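Long-range contacts in galactitol 1-phosphate 5-dehydrogenase (Escherichia coli, PDB 4UEJ), which oxidises galactitol 1-phosphate to D-tagatose 6-phosphate with NAD+, as a homodimeric, zinc-dependent member of the alcohol dehydrogenase family: residues Pro54-His59 with Arg112-Phe117; Glu60-Ile65 with Asp139-Glu144. All coordinates share one frame; numbering follows the deposited sequence.

Both contacts are buried, and each holds a residue beside the catalytic zinc (His59, Glu144); their centres lie about 15 Å apart. The loop Pro54-His59 of interaction 1 runs straight on into strand Glu60-Ile65 of interaction 2, and the two contacts touch where Gly116 CA packs on Phe61 CE1 and His59 O on Glu144 CG. Interaction 1 joins two loops of the GroES-like domain by direct backbone hydrogen bonds and an aromatic face. Interaction 2 sets that strand against the turn leading into helix 143-155. No direct hydrogen bond crosses it: small residues pack closely and two waters bridge its polar groups. Water 2 is shared, bound to the zinc held by His59 and donating to Glu60 and Glu144.

Interaction 1: residues Pro54-His59 with Arg112-Phe117; sequences PITLGH and RRDGGF. With ZN (zinc ion), chain D.
In the GroES-like domain that holds the catalytic zinc, Thr56-Gly58, in the loop just ahead of the zinc ligand His59, lies against the glycine-rich loop Asp114-Phe117. Three backbone bonds join them: Gly115 N to Thr56 O (2.7 Å), Phe117 N to Leu57 O (2.9 Å) and Gly116 N to Gly58 O (2.8 Å). The first comes from well above the carbonyl plane, 41° out of it, whereas Phe117 N lies in the plane of the Leu57 carbonyl. A side chain adds a fourth: Thr56 N points almost straight at Asp114 OD1 (3.1 Å) but meets it from above the carboxylate plane; the same oxygen also bonds Tyr52 OH. A first torsion of -66° sets Thr56 OG1 beside the backbone N, where it bonds Val4 O and water 1, shared with Asp114 OD2, and turns CG2 opposite the N, toward Phe117 O. Phe117 spreads one ring face over the backbone of Gly58, whose CA sits 3.7 Å from the ring centroid in a CH-pi contact, while Leu57 CB touches the ring at CE2 (3.7 Å). Glycine suits position 58 doubly: its backbone angles disfavour a side chain, and a CB would run into Gly116 N and Phe117 N. With an alanine at Phe117, Gly58 CA would probably lose the aromatic face it packs on and Leu57 CB one of its apolar contacts, opening a gap between the loops. Beyond the contact, His59 NE2 binds the zinc at 2.1 Å, which Cys38 and water 2 also ligate. Strand 2-7 runs alongside, its Val4 and Asn6 making backbone bonds to Phe117 and Ile55; helix 41-46 packs on Leu57 and His59, and Phe326 of helix 323-333 meets the Phe117 ring.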
ATOM      1  N   PRO A  54      -9.872 -19.377 -30.164  1.00 40.13           N
ATOM      2  CA  PRO A  54     -10.086 -20.343 -29.079  1.00 36.59           C
ATOM      3  C   PRO A  54      -8.847 -20.514 -28.213  1.00 34.98           C
ATOM      4  O   PRO A  54      -7.744 -20.222 -28.667  1.00 33.53           O
ATOM      5  CB  PRO A  54     -10.408 -21.636 -29.825  1.00 37.82           C
ATOM      6  CG  PRO A  54      -9.715 -21.485 -31.139  1.00 39.31           C
ATOM      7  CD  PRO A  54      -9.825 -20.032 -31.482  1.00 39.99           C
ATOM      8  N   ILE A  55      -9.026 -20.967 -26.978  1.00 32.26           N
ATOM      9  CA  ILE A  55      -7.902 -21.096 -26.066  1.00 29.82           C
ATOM     10  C   ILE A  55      -8.082 -22.336 -25.208  1.00 28.85           C
ATOM     11  O   ILE A  55      -9.207 -22.735 -24.913  1.00 30.34           O
ATOM     12  CB  ILE A  55      -7.757 -19.838 -25.172  1.00 28.87           C
ATOM     13  CG1 ILE A  55      -6.441 -19.851 -24.395  1.00 26.65           C
ATOM     14  CG2 ILE A  55      -8.946 -19.697 -24.228  1.00 30.39           C
ATOM     15  CD1 ILE A  55      -6.164 -18.541 -23.646  1.00 25.95           C
ATOM     16  N   THR A  56      -6.976 -22.970 -24.841  1.00 27.28           N
ATOM     17  CA  THR A  56      -7.027 -24.044 -23.863  1.00 26.30           C
ATOM     18  C   THR A  56      -6.386 -23.535 -22.582  1.00 26.08           C
ATOM     19  O   THR A  56      -5.213 -23.152 -22.567  1.00 25.07           O
ATOM     20  CB  THR A  56      -6.320 -25.319 -24.364  1.00 26.33           C
ATOM     21  OG1 THR A  56      -7.043 -25.848 -25.484  1.00 28.32           O
ATOM     22  CG2 THR A  56      -6.269 -26.375 -23.265  1.00 26.96           C
ATOM     23  N   LEU A  57      -7.167 -23.502 -21.509  1.00 24.09           N
ATOM     24  CA  LEU A  57      -6.684 -22.956 -20.247  1.00 22.56           C
ATOM     25  C   LEU A  57      -6.022 -24.032 -19.383  1.00 23.30           C
ATOM     26  O   LEU A  57      -5.840 -25.174 -19.813  1.00 25.40           O
ATOM     27  CB  LEU A  57      -7.841 -22.297 -19.487  1.00 23.00           C
ATOM     28  CG  LEU A  57      -8.571 -21.160 -20.216  1.00 24.44           C
ATOM     29  CD1 LEU A  57      -9.797 -20.687 -19.426  1.00 26.59           C
ATOM     30  CD2 LEU A  57      -7.626 -20.007 -20.483  1.00 26.23           C
ATOM     31  N   GLY A  58      -5.667 -23.658 -18.161  1.00 20.20           N
ATOM     32  CA  GLY A  58      -5.113 -24.600 -17.203  1.00 19.31           C
ATOM     33  C   GLY A  58      -3.676 -24.304 -16.794  1.00 18.12           C
ATOM     34  O   GLY A  58      -2.740 -24.620 -17.540  1.00 18.07           O
ATOM     35  N   HIS A  59      -3.495 -23.730 -15.605  1.00 17.32           N
ATOM     36  CA  HIS A  59      -2.147 -23.451 -15.108  1.00 16.38           C
ATOM     37  C   HIS A  59      -1.880 -24.020 -13.718  1.00 17.10           C
ATOM     38  O   HIS A  59      -0.911 -23.639 -13.051  1.00 15.21           O
ATOM     39  CB  HIS A  59      -1.874 -21.941 -15.105  1.00 16.14           C
ATOM     40  CG  HIS A  59      -2.811 -21.143 -14.253  1.00 16.27           C
ATOM     41  ND1 HIS A  59      -4.039 -20.707 -14.701  1.00 17.19           N
ATOM     42  CD2 HIS A  59      -2.683 -20.671 -12.991  1.00 15.80           C
ATOM     43  CE1 HIS A  59      -4.630 -20.006 -13.747  1.00 17.25           C
ATOM     44  NE2 HIS A  59      -3.828 -19.972 -12.701  1.00 16.40           N
ATOM     45  N   ARG A 112      -1.368 -16.939 -21.771  1.00 19.23           N
ATOM     46  CA  ARG A 112      -0.745 -16.341 -22.950  1.00 20.06           C
ATOM     47  C   ARG A 112      -0.400 -17.392 -24.012  1.00 20.49           C
ATOM     48  O   ARG A 112      -0.175 -17.061 -25.174  1.00 22.90           O
ATOM     49  CB  ARG A 112       0.502 -15.551 -22.550  1.00 22.38           C
ATOM     50  CG  ARG A 112       0.198 -14.370 -21.640  1.00 27.86           C
ATOM     51  CD  ARG A 112       1.424 -13.528 -21.338  1.00 29.27           C
ATOM     52  NE  ARG A 112       1.087 -12.428 -20.435  1.00 36.55           N
ATOM     53  CZ  ARG A 112       1.898 -11.412 -20.147  1.00 39.31           C
ATOM     54  NH1 ARG A 112       3.111 -11.354 -20.680  1.00 40.05           N
ATOM     55  NH2 ARG A 112       1.500 -10.458 -19.314  1.00 40.85           N
ATOM     56  N   ARG A 113      -0.345 -18.653 -23.590  1.00 21.36           N
ATOM     57  CA  ARG A 113      -0.239 -19.800 -24.486  1.00 19.90           C
ATOM     58  C   ARG A 113      -1.186 -20.866 -23.947  1.00 19.52           C
ATOM     59  O   ARG A 113      -1.625 -20.767 -22.805  1.00 18.48           O
ATOM     60  CB  ARG A 113       1.194 -20.345 -24.556  1.00 22.87           C
ATOM     61  CG  ARG A 113       1.749 -20.769 -23.194  1.00 19.27           C
ATOM     62  CD  ARG A 113       2.838 -21.832 -23.310  1.00 20.84           C
ATOM     63  NE  ARG A 113       2.291 -23.139 -23.675  1.00 21.92           N
ATOM     64  CZ  ARG A 113       3.024 -24.236 -23.824  1.00 26.74           C
ATOM     65  NH1 ARG A 113       4.338 -24.183 -23.640  1.00 26.63           N
ATOM     66  NH2 ARG A 113       2.447 -25.379 -24.164  1.00 26.79           N
ATOM     67  N   ASP A 114      -1.499 -21.869 -24.763  1.00 22.11           N
ATOM     68  CA  ASP A 114      -2.414 -22.927 -24.340  1.00 20.42           C
ATOM     69  C   ASP A 114      -1.850 -23.697 -23.146  1.00 24.36           C
ATOM     70  O   ASP A 114      -0.632 -23.798 -22.966  1.00 21.62           O
ATOM     71  CB  ASP A 114      -2.722 -23.870 -25.502  1.00 21.88           C
ATOM     72  CG  ASP A 114      -3.699 -23.262 -26.493  1.00 29.30           C
ATOM     73  OD1 ASP A 114      -4.263 -22.188 -26.188  1.00 27.99           O
ATOM     74  OD2 ASP A 114      -3.910 -23.853 -27.568  1.00 33.86           O
ATOM     75  N   GLY A 115      -2.744 -24.220 -22.315  1.00 21.45           N
ATOM     76  CA  GLY A 115      -2.337 -24.800 -21.052  1.00 17.60           C
ATOM     77  C   GLY A 115      -2.796 -26.223 -20.801  1.00 17.96           C
ATOM     78  O   GLY A 115      -3.001 -27.008 -21.722  1.00 19.11           O
ATOM     79  N   GLY A 116      -2.989 -26.533 -19.526  1.00 17.11           N
ATOM     80  CA  GLY A 116      -3.047 -27.907 -19.062  1.00 17.65           C
ATOM     81  C   GLY A 116      -4.383 -28.632 -18.995  1.00 19.89           C
ATOM     82  O   GLY A 116      -4.456 -29.713 -18.415  1.00 19.09           O
ATOM     83  N   PHE A 117      -5.433 -28.056 -19.573  1.00 20.25           N
ATOM     84  CA  PHE A 117      -6.680 -28.803 -19.749  1.00 20.13           C
ATOM     85  C   PHE A 117      -6.544 -29.665 -20.993  1.00 23.73           C
ATOM     86  O   PHE A 117      -7.257 -29.480 -21.987  1.00 24.57           O
ATOM     87  CB  PHE A 117      -7.890 -27.866 -19.848  1.00 23.41           C
ATOM     88  CG  PHE A 117      -8.142 -27.088 -18.591  1.00 23.39           C
ATOM     89  CD1 PHE A 117      -7.706 -27.573 -17.370  1.00 18.40           C
ATOM     90  CD2 PHE A 117      -8.802 -25.866 -18.626  1.00 25.21           C
ATOM     91  CE1 PHE A 117      -7.919 -26.842 -16.206  1.00 21.61           C
ATOM     92  CE2 PHE A 117      -9.021 -25.139 -17.466  1.00 18.45           C
ATOM     93  CZ  PHE A 117      -8.587 -25.627 -16.256  1.00 17.41           C
TER
HETATM   94 ZN    ZN D1348      -4.066 -19.057 -10.838  1.00 20.79          ZN
HETATM   95  O   HOH W   1      -4.312 -26.984 -26.635  1.00 35.40           O
HETATM   96  O   HOH W   2      -3.697 -20.321  -9.321  1.00 16.88           O

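Interaction 2: residues Glu60-Ile65 with Asp139-Glu144; sequences EFSGYI and DGAFIE
Close packing of small groups brings Glu60-Ser62 up to Gly140-Ala141. Ala141 CB rests on the strand backbone, 3.5 Å from Glu60 O and also against Phe61 CA; Phe61 and Ala141 are the pair whose CA atoms lie nearest across the contact. Next to it Ser62 CB lies 3.6 Å from Gly140 C; a side chain on Gly140 would collide with that CB, so glycine allows the close approach. Ser62 OG lies beside Ala141 N at a poor angle for bonding and instead bonds Ile137 O, just before the turn.

Polar links across the contact run through water. Water 3 donates to Glu60 OE1 (3.0 Å) and to Ala141 O (2.9 Å), over one face of the Phe142 ring; Glu60 OE1 also forms a salt bridge with Lys341. Water 2 donates to Glu60 OE2 and to Glu144 OE1, the latter at 2.6 Å.

The two glutamates approach crosswise. Glu60 is extended beyond CG, whereas Glu144 bends at its second torsion (chi2 -85°), which carries OE1 to within 3.6 Å of Glu60 CG. Their carboxylate planes are 40° apart, and the nearest oxygens, Glu60 OE2 and Glu144 OE1, stand 4.0 Å from each other. Glu144 OE2 has a weak bond from Asn289 and lies next to a bound glycerol.

Water 2 is also a ligand of the catalytic zinc, and its two donated bonds probably fix its rotation. Glu144, a zinc ligand by similarity to relatives, thus reaches the metal here through that water, with Glu60 as the second acceptor.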
ATOM      1  N   GLU A  60      -2.738 -24.939 -13.295  1.00 16.25           N
ATOM      2  CA  GLU A  60      -2.655 -25.556 -11.981  1.00 16.03           C
ATOM      3  C   GLU A  60      -2.691 -27.049 -12.200  1.00 17.11           C
ATOM      4  O   GLU A  60      -3.744 -27.666 -12.047  1.00 17.26           O
ATOM      5  CB  GLU A  60      -3.831 -25.146 -11.086  1.00 16.26           C
ATOM      6  CG  GLU A  60      -4.013 -23.660 -10.846  1.00 17.11           C
ATOM      7  CD  GLU A  60      -5.245 -23.372  -9.997  1.00 20.19           C
ATOM      8  OE1 GLU A  60      -6.114 -24.264  -9.894  1.00 20.51           O
ATOM      9  OE2 GLU A  60      -5.343 -22.268  -9.411  1.00 17.24           O
ATOM     10  N   PHE A  61      -1.571 -27.639 -12.593  1.00 16.53           N
ATOM     11  CA  PHE A  61      -1.626 -29.048 -12.923  1.00 17.32           C
ATOM     12  C   PHE A  61      -0.356 -29.823 -12.631  1.00 22.64           C
ATOM     13  O   PHE A  61       0.713 -29.254 -12.430  1.00 16.80           O
ATOM     14  CB  PHE A  61      -2.026 -29.249 -14.400  1.00 18.01           C
ATOM     15  CG  PHE A  61      -1.057 -28.686 -15.418  1.00 17.76           C
ATOM     16  CD1 PHE A  61      -1.213 -27.399 -15.903  1.00 20.39           C
ATOM     17  CD2 PHE A  61      -0.055 -29.481 -15.959  1.00 18.13           C
ATOM     18  CE1 PHE A  61      -0.350 -26.892 -16.877  1.00 19.03           C
ATOM     19  CE2 PHE A  61       0.817 -28.981 -16.937  1.00 18.06           C
ATOM     20  CZ  PHE A  61       0.655 -27.705 -17.408  1.00 17.68           C
ATOM     21  N   SER A  62      -0.514 -31.142 -12.584  1.00 18.28           N
ATOM     22  CA  SER A  62       0.596 -32.054 -12.377  1.00 18.75           C
ATOM     23  C   SER A  62       0.486 -33.228 -13.328  1.00 19.93           C
ATOM     24  O   SER A  62      -0.550 -33.447 -13.950  1.00 20.95           O
ATOM     25  CB  SER A  62       0.622 -32.562 -10.933  1.00 21.20           C
ATOM     26  OG  SER A  62      -0.592 -33.227 -10.632  1.00 19.68           O
ATOM     27  N   GLY A  63       1.558 -33.994 -13.421  1.00 20.56           N
ATOM     28  CA  GLY A  63       1.563 -35.154 -14.287  1.00 21.90           C
ATOM     29  C   GLY A  63       2.935 -35.776 -14.288  1.00 22.57           C
ATOM     30  O   GLY A  63       3.758 -35.493 -13.415  1.00 22.17           O
ATOM     31  N   TYR A  64       3.175 -36.642 -15.266  1.00 23.80           N
ATOM     32  CA  TYR A  64       4.441 -37.340 -15.361  1.00 24.81           C
ATOM     33  C   TYR A  64       5.163 -36.954 -16.633  1.00 25.83           C
ATOM     34  O   TYR A  64       4.534 -36.761 -17.678  1.00 24.99           O
ATOM     35  CB  TYR A  64       4.228 -38.851 -15.318  1.00 26.68           C
ATOM     36  CG  TYR A  64       3.612 -39.319 -14.025  1.00 27.40           C
ATOM     37  CD1 TYR A  64       4.406 -39.598 -12.920  1.00 27.30           C
ATOM     38  CD2 TYR A  64       2.241 -39.475 -13.907  1.00 26.94           C
ATOM     39  CE1 TYR A  64       3.847 -40.027 -11.730  1.00 27.69           C
ATOM     40  CE2 TYR A  64       1.672 -39.903 -12.720  1.00 34.58           C
ATOM     41  CZ  TYR A  64       2.482 -40.174 -11.637  1.00 34.92           C
ATOM     42  OH  TYR A  64       1.920 -40.594 -10.457  1.00 42.79           O
ATOM     43  N   ILE A  65       6.482 -36.845 -16.542  1.00 25.01           N
ATOM     44  CA  ILE A  65       7.286 -36.599 -17.727  1.00 25.35           C
ATOM     45  C   ILE A  65       7.115 -37.763 -18.704  1.00 27.11           C
ATOM     46  O   ILE A  65       7.352 -38.925 -18.359  1.00 28.57           O
ATOM     47  CB  ILE A  65       8.776 -36.418 -17.388  1.00 25.57           C
ATOM     48  CG1 ILE A  65       8.983 -35.198 -16.482  1.00 23.98           C
ATOM     49  CG2 ILE A  65       9.595 -36.296 -18.675  1.00 26.23           C
ATOM     50  CD1 ILE A  65       8.512 -33.893 -17.079  1.00 22.58           C
ATOM     51  N   ASP A 139      -2.132 -34.259  -5.849  1.00 17.79           N
ATOM     52  CA  ASP A 139      -1.797 -33.146  -4.951  1.00 15.01           C
ATOM     53  C   ASP A 139      -0.938 -32.104  -5.639  1.00 15.66           C
ATOM     54  O   ASP A 139      -0.879 -30.955  -5.202  1.00 13.00           O
ATOM     55  CB  ASP A 139      -1.045 -33.621  -3.707  1.00 21.07           C
ATOM     56  CG  ASP A 139      -1.879 -34.517  -2.813  1.00 29.70           C
ATOM     57  OD1 ASP A 139      -3.028 -34.846  -3.186  1.00 29.42           O
ATOM     58  OD2 ASP A 139      -1.366 -34.900  -1.740  1.00 28.86           O
ATOM     59  N   GLY A 140      -0.241 -32.518  -6.684  1.00 14.41           N
ATOM     60  CA  GLY A 140       0.685 -31.635  -7.370  1.00 13.73           C
ATOM     61  C   GLY A 140      -0.015 -30.477  -8.043  1.00 14.45           C
ATOM     62  O   GLY A 140       0.583 -29.413  -8.250  1.00 12.82           O
ATOM     63  N   ALA A 141      -1.282 -30.677  -8.391  1.00 13.79           N
ATOM     64  CA  ALA A 141      -2.063 -29.617  -9.026  1.00 13.57           C
ATOM     65  C   ALA A 141      -2.365 -28.476  -8.070  1.00 14.46           C
ATOM     66  O   ALA A 141      -2.871 -27.430  -8.488  1.00 14.25           O
ATOM     67  CB  ALA A 141      -3.359 -30.170  -9.587  1.00 14.68           C
ATOM     68  N   PHE A 142      -2.037 -28.650  -6.794  1.00 11.70           N
ATOM     69  CA  PHE A 142      -2.345 -27.600  -5.826  1.00 10.92           C
ATOM     70  C   PHE A 142      -1.134 -26.774  -5.466  1.00 14.36           C
ATOM     71  O   PHE A 142      -1.261 -25.766  -4.765  1.00  9.54           O
ATOM     72  CB  PHE A 142      -2.956 -28.197  -4.553  1.00 11.26           C
ATOM     73  CG  PHE A 142      -4.392 -28.594  -4.711  1.00 12.84           C
ATOM     74  CD1 PHE A 142      -4.723 -29.842  -5.198  1.00 13.03           C
ATOM     75  CD2 PHE A 142      -5.410 -27.705  -4.402  1.00 15.94           C
ATOM     76  CE1 PHE A 142      -6.052 -30.216  -5.349  1.00 20.83           C
ATOM     77  CE2 PHE A 142      -6.739 -28.072  -4.554  1.00 19.55           C
ATOM     78  CZ  PHE A 142      -7.058 -29.332  -5.033  1.00 15.89           C
ATOM     79  N   ILE A 143       0.038 -27.179  -5.950  1.00 11.74           N
ATOM     80  CA  ILE A 143       1.251 -26.452  -5.580  1.00 13.06           C
ATOM     81  C   ILE A 143       1.223 -25.006  -6.054  1.00 12.48           C
ATOM     82  O   ILE A 143       1.540 -24.101  -5.283  1.00 10.05           O
ATOM     83  CB  ILE A 143       2.497 -27.141  -6.123  1.00 12.55           C
ATOM     84  CG1 ILE A 143       2.666 -28.484  -5.422  1.00 18.86           C
ATOM     85  CG2 ILE A 143       3.739 -26.277  -5.904  1.00 11.37           C
ATOM     86  CD1 ILE A 143       3.999 -29.105  -5.687  1.00 29.55           C
ATOM     87  N   GLU A 144       0.845 -24.788  -7.311  1.00  9.81           N
ATOM     88  CA  GLU A 144       0.773 -23.443  -7.848  1.00 10.32           C
ATOM     89  C   GLU A 144      -0.198 -22.547  -7.036  1.00 10.01           C
ATOM     90  O   GLU A 144       0.198 -21.450  -6.609  1.00 10.33           O
ATOM     91  CB  GLU A 144       0.412 -23.506  -9.339  1.00 13.24           C
ATOM     92  CG  GLU A 144       0.758 -22.256 -10.127  1.00  9.49           C
ATOM     93  CD  GLU A 144      -0.312 -21.205 -10.061  1.00 11.97           C
ATOM     94  OE1 GLU A 144      -1.396 -21.494  -9.514  1.00 13.20           O
ATOM     95  OE2 GLU A 144      -0.062 -20.075 -10.537  1.00 16.11           O
TER
HETATM   96  O   HOH W   3      -5.705 -26.924  -8.566  1.00 14.78           O
HETATM   97  O   HOH W   2      -3.697 -20.321  -9.321  1.00 16.88           O